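Local atomic coordinates of transcriptional regulator, Crp/Fnr family (PDB entry 3DV8), a protein that probably regulates transcription, pairing a cyclic nucleotide-binding domain with a Crp-like helix-turn-helix domain expected to bind DNA. Residues A[48-53]-A[72-77]; A[52-57]-A[97-102]. All blocks are in the same frame, centred on the assembly; numbering follows the deposited sequence.

Contact 1: residues A[48-53]-A[72-77]; sequences LLVKSG and LFDMDM
The carboxylate of Asp74 reaches over to the backbone of Gly53 and takes its N-H where a strand would offer a carbonyl: Gly53 N lies 2.7 Å from Asp74 OD1 in a practically straight bond. The donor stands above the carboxylate plane, 44° out of it. Asp74 CG is anti to its own carbonyl carbon (chi1 -59°), which swings the acid back over the chain at Ser52 and Gly53. Asp74 also belongs to a type II turn, Phe73 to Asp76, closed by the bond from Asp76 N to Phe73 O; Asp76 OD2 braces it by accepting Phe73 N on its anti lone pair. Val50 docks on this turn by its backbone: Val50 N bonds to Asp76 O at 3.1 Å, while Met75 N bonds to Val50 O. The valine side chain rests against the Phe73 carbonyl. Where Leu49 and selenomethionine Met77 form an antiparallel non-hydrogen-bonded pair, Leu49 CD1 packs 3.7 Å from Met77 CG. The loop between strands 66-72 and 77-78 of the cyclic nucleotide-binding domain is thus fixed to strand 46-50 by two main-chain bonds and one aspartate, whose carboxylate binds a backbone N-H already past the corner at Lys51.

Contact 2: residues A[52-57]-A[97-102]; sequences SGQLRT and AEKDTD
Gln54 reaches across to Glu98 and Lys99 with an extended side chain. From CB the chain runs out anti to the backbone N (chi1 -171°), and CG passes 3.6 Å from Glu98 OE1. CD sits between the two partners, 3.5 Å from both Glu98 OE1 and Lys99 NZ. At the tip the amide divides its work: OE1 accepts Lys99 NZ at 2.7 Å, from above the amide plane, and NE2 donates to Glu98 OE1 at 2.6 Å. That second bond lies in the amide plane but strikes the carboxylate from above, the two planes standing 72° apart. Both charges have further mates, Glu98 in Arg71 and Lys99 in Glu163 of helix 148-163. The backbone of Gln54 is held as well: its N bonds to Thr101 OG1, whose hydroxyl donates to Lys99 O, and its O accepts Glu98 N at 2.8 Å. Replacing this glutamine by alanine is likely to cost Glu98 OE1 a donor and Lys99 NZ an acceptor, leaving their salt bridges but not the amide link between them. Before Gly53, Ser52 and Asp102 exchange two backbone bonds; after it, Leu55 CD2 touches Ala97. Two antiparallel pairings out of step by two residues, joined across a corner, fit the jelly-roll barrel of cyclic nucleotide-binding domains, where strands pass from one sheet to the other.

In the fold
Contacts 1 and 2 lie side by side, their centres about 8 Å apart, and share Ser52 and Gly53. Along the chain the order is 48-53, 52-57, 72-77, 97-102, all within the cyclic nucleotide-binding domain. Strand 46-50 lies in one four-stranded antiparallel sheet and strand 55-60 in the other, so the shared residues mark the crossing between them. Segments 72-77 and 97-102 make the reverse crossing, from 66-72 to 77-78 and from 94-97 to 101-107. A probable hydrogen bond from Leu55 N to Leu72 O (2.8 Å) links the contacts directly. Together they join both sheets at one corner of the barrel, near helix 148-163.

Contact 1: residues A[48-53]-A[72-77]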
# COMPACT_ATOMS: atom_id res chain seq x y z
N LEU A 48 -14.98 -11.06 5.89
CA LEU A 48 -15.03 -11.56 7.27
C LEU A 48 -15.37 -10.41 8.20
O LEU A 48 -14.73 -9.37 8.13
CB LEU A 48 -13.69 -12.19 7.70
CG LEU A 48 -12.98 -13.15 6.73
CD1 LEU A 48 -11.61 -13.54 7.24
CD2 LEU A 48 -13.82 -14.38 6.44
N LEU A 49 -16.39 -10.59 9.05
CA LEU A 49 -16.76 -9.61 10.08
C LEU A 49 -16.31 -10.26 11.39
O LEU A 49 -16.80 -11.34 11.76
CB LEU A 49 -18.27 -9.34 10.08
CG LEU A 49 -18.80 -8.28 11.06
CD1 LEU A 49 -18.18 -6.90 10.81
CD2 LEU A 49 -20.34 -8.18 11.01
N VAL A 50 -15.36 -9.63 12.06
CA VAL A 50 -14.81 -10.14 13.31
C VAL A 50 -15.77 -9.79 14.45
O VAL A 50 -15.87 -8.63 14.84
CB VAL A 50 -13.38 -9.57 13.58
CG1 VAL A 50 -12.84 -10.02 14.94
CG2 VAL A 50 -12.41 -9.98 12.45
N LYS A 51 -16.51 -10.78 14.95
CA LYS A 51 -17.38 -10.59 16.12
C LYS A 51 -16.49 -10.39 17.35
O LYS A 51 -16.69 -9.45 18.12
CB LYS A 51 -18.31 -11.79 16.36
CG LYS A 51 -19.32 -11.56 17.51
CD LYS A 51 -20.02 -12.84 17.95
CE LYS A 51 -20.85 -12.61 19.21
NZ LYS A 51 -21.46 -13.87 19.71
N SER A 52 -15.51 -11.29 17.51
CA SER A 52 -14.59 -11.25 18.65
C SER A 52 -13.31 -12.02 18.34
O SER A 52 -13.36 -13.20 18.04
CB SER A 52 -15.29 -11.86 19.87
OG SER A 52 -14.44 -11.92 20.99
N GLY A 53 -12.16 -11.34 18.42
CA GLY A 53 -10.86 -11.96 18.16
C GLY A 53 -9.82 -11.04 17.53
O GLY A 53 -9.92 -9.80 17.60
N LEU A 72 -6.54 -6.94 12.27
CA LEU A 72 -7.98 -6.73 12.37
C LEU A 72 -8.41 -7.25 13.76
O LEU A 72 -8.01 -8.34 14.17
CB LEU A 72 -8.70 -7.48 11.25
CG LEU A 72 -8.34 -7.13 9.80
CD1 LEU A 72 -9.11 -8.04 8.87
CD2 LEU A 72 -8.62 -5.66 9.46
N PHE A 73 -9.21 -6.44 14.46
CA PHE A 73 -9.71 -6.74 15.83
C PHE A 73 -11.24 -6.87 15.83
O PHE A 73 -11.85 -6.95 14.76
CB PHE A 73 -9.24 -5.63 16.78
CG PHE A 73 -7.76 -5.47 16.82
CD1 PHE A 73 -6.98 -6.30 17.64
CD2 PHE A 73 -7.13 -4.50 16.05
CE1 PHE A 73 -5.59 -6.16 17.70
CE2 PHE A 73 -5.73 -4.34 16.09
CZ PHE A 73 -4.96 -5.17 16.92
N ASP A 74 -11.86 -6.92 17.02
CA ASP A 74 -13.34 -6.99 17.17
C ASP A 74 -13.98 -5.84 16.37
O ASP A 74 -13.48 -4.73 16.43
CB ASP A 74 -13.78 -6.87 18.65
CG ASP A 74 -13.21 -7.97 19.55
OD1 ASP A 74 -12.27 -8.69 19.13
OD2 ASP A 74 -13.68 -8.13 20.69
N MSE A 75 -15.03 -6.16 15.61
CA MSE A 75 -15.80 -5.21 14.75
C MSE A 75 -15.19 -4.80 13.40
O MSE A 75 -15.90 -4.19 12.60
CB MSE A 75 -16.28 -3.97 15.52
CG MSE A 75 -17.29 -4.30 16.58
SE MSE A 75 -17.52 -2.85 17.78
CE MSE A 75 -15.74 -3.01 18.81
N ASP A 76 -13.92 -5.11 13.15
CA ASP A 76 -13.31 -4.85 11.84
C ASP A 76 -13.90 -5.77 10.78
O ASP A 76 -14.54 -6.78 11.10
CB ASP A 76 -11.77 -5.03 11.85
CG ASP A 76 -11.02 -3.82 12.38
OD1 ASP A 76 -11.37 -2.68 11.99
OD2 ASP A 76 -10.04 -4.00 13.13
N MSE A 77 -13.71 -5.39 9.52
CA MSE A 77 -14.08 -6.21 8.37
C MSE A 77 -12.87 -6.51 7.52
O MSE A 77 -12.06 -5.64 7.27
CB MSE A 77 -15.14 -5.54 7.50
CG MSE A 77 -16.48 -6.22 7.57
SE MSE A 77 -17.78 -4.95 6.96
CE MSE A 77 -17.79 -3.81 8.67

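Contact 2: residues A[52-57]-A[97-102]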
# COMPACT_ATOMS: atom_id res chain seq x y z
N SER A 52 -15.51 -11.29 17.51
CA SER A 52 -14.59 -11.25 18.65
C SER A 52 -13.31 -12.02 18.34
O SER A 52 -13.36 -13.20 18.04
CB SER A 52 -15.29 -11.86 19.87
OG SER A 52 -14.44 -11.92 20.99
N GLY A 53 -12.16 -11.34 18.42
CA GLY A 53 -10.86 -11.96 18.16
C GLY A 53 -9.82 -11.04 17.53
O GLY A 53 -9.92 -9.80 17.60
N GLN A 54 -8.81 -11.66 16.91
CA GLN A 54 -7.69 -10.95 16.32
C GLN A 54 -7.12 -11.71 15.11
O GLN A 54 -6.76 -12.89 15.23
CB GLN A 54 -6.62 -10.75 17.40
CG GLN A 54 -5.45 -9.84 17.00
CD GLN A 54 -4.44 -9.66 18.12
OE1 GLN A 54 -4.80 -9.41 19.27
NE2 GLN A 54 -3.17 -9.79 17.79
N LEU A 55 -7.11 -11.03 13.95
CA LEU A 55 -6.59 -11.57 12.68
C LEU A 55 -5.35 -10.77 12.27
O LEU A 55 -5.21 -9.59 12.61
CB LEU A 55 -7.63 -11.50 11.57
CG LEU A 55 -8.95 -12.25 11.77
CD1 LEU A 55 -9.85 -12.06 10.54
CD2 LEU A 55 -8.73 -13.75 12.07
N ARG A 56 -4.48 -11.44 11.53
CA ARG A 56 -3.23 -10.87 11.07
C ARG A 56 -3.05 -11.07 9.56
O ARG A 56 -2.93 -12.22 9.11
CB ARG A 56 -2.11 -11.57 11.82
CG ARG A 56 -0.71 -11.07 11.53
CD ARG A 56 0.28 -12.21 11.49
NE ARG A 56 1.58 -11.75 11.00
CZ ARG A 56 2.57 -12.55 10.61
NH1 ARG A 56 2.43 -13.86 10.57
NH2 ARG A 56 3.71 -11.99 10.20
N THR A 57 -3.03 -9.96 8.80
CA THR A 57 -2.78 -9.98 7.36
C THR A 57 -1.29 -9.75 7.16
O THR A 57 -0.74 -8.79 7.66
CB THR A 57 -3.60 -8.93 6.62
OG1 THR A 57 -4.98 -9.23 6.82
CG2 THR A 57 -3.29 -8.94 5.11
N ALA A 97 -5.54 -16.30 12.21
CA ALA A 97 -6.03 -15.95 13.55
C ALA A 97 -4.88 -15.92 14.57
O ALA A 97 -4.22 -16.94 14.80
CB ALA A 97 -7.10 -16.97 14.01
N GLU A 98 -4.63 -14.75 15.16
CA GLU A 98 -3.62 -14.60 16.24
C GLU A 98 -4.13 -15.02 17.61
O GLU A 98 -3.33 -15.31 18.50
CB GLU A 98 -3.07 -13.18 16.31
CG GLU A 98 -2.10 -12.87 15.24
CD GLU A 98 -1.47 -11.53 15.45
OE1 GLU A 98 -2.20 -10.51 15.51
OE2 GLU A 98 -0.22 -11.51 15.53
N LYS A 99 -5.44 -14.94 17.80
CA LYS A 99 -6.14 -15.43 18.98
C LYS A 99 -7.35 -16.17 18.44
O LYS A 99 -7.65 -16.05 17.24
CB LYS A 99 -6.57 -14.27 19.87
CG LYS A 99 -5.39 -13.49 20.46
CD LYS A 99 -5.89 -12.40 21.40
CE LYS A 99 -4.75 -11.76 22.17
NZ LYS A 99 -3.88 -10.98 21.30
N ASP A 100 -8.02 -16.96 19.30
CA ASP A 100 -9.25 -17.67 18.90
C ASP A 100 -10.26 -16.62 18.48
O ASP A 100 -10.51 -15.70 19.25
CB ASP A 100 -9.83 -18.51 20.05
CG ASP A 100 -9.01 -19.74 20.37
OD1 ASP A 100 -7.95 -19.97 19.76
OD2 ASP A 100 -9.45 -20.48 21.27
N THR A 101 -10.81 -16.75 17.28
CA THR A 101 -11.69 -15.73 16.72
C THR A 101 -13.05 -16.24 16.24
O THR A 101 -13.14 -17.28 15.58
CB THR A 101 -10.97 -15.00 15.57
OG1 THR A 101 -9.69 -14.54 16.03
CG2 THR A 101 -11.79 -13.81 15.07
N ASP A 102 -14.11 -15.50 16.59
CA ASP A 102 -15.48 -15.75 16.14
C ASP A 102 -15.74 -14.80 14.97
O ASP A 102 -15.72 -13.58 15.16
CB ASP A 102 -16.48 -15.49 17.26
CG ASP A 102 -16.37 -16.49 18.38
OD1 ASP A 102 -16.32 -17.71 18.08
OD2 ASP A 102 -16.38 -16.07 19.55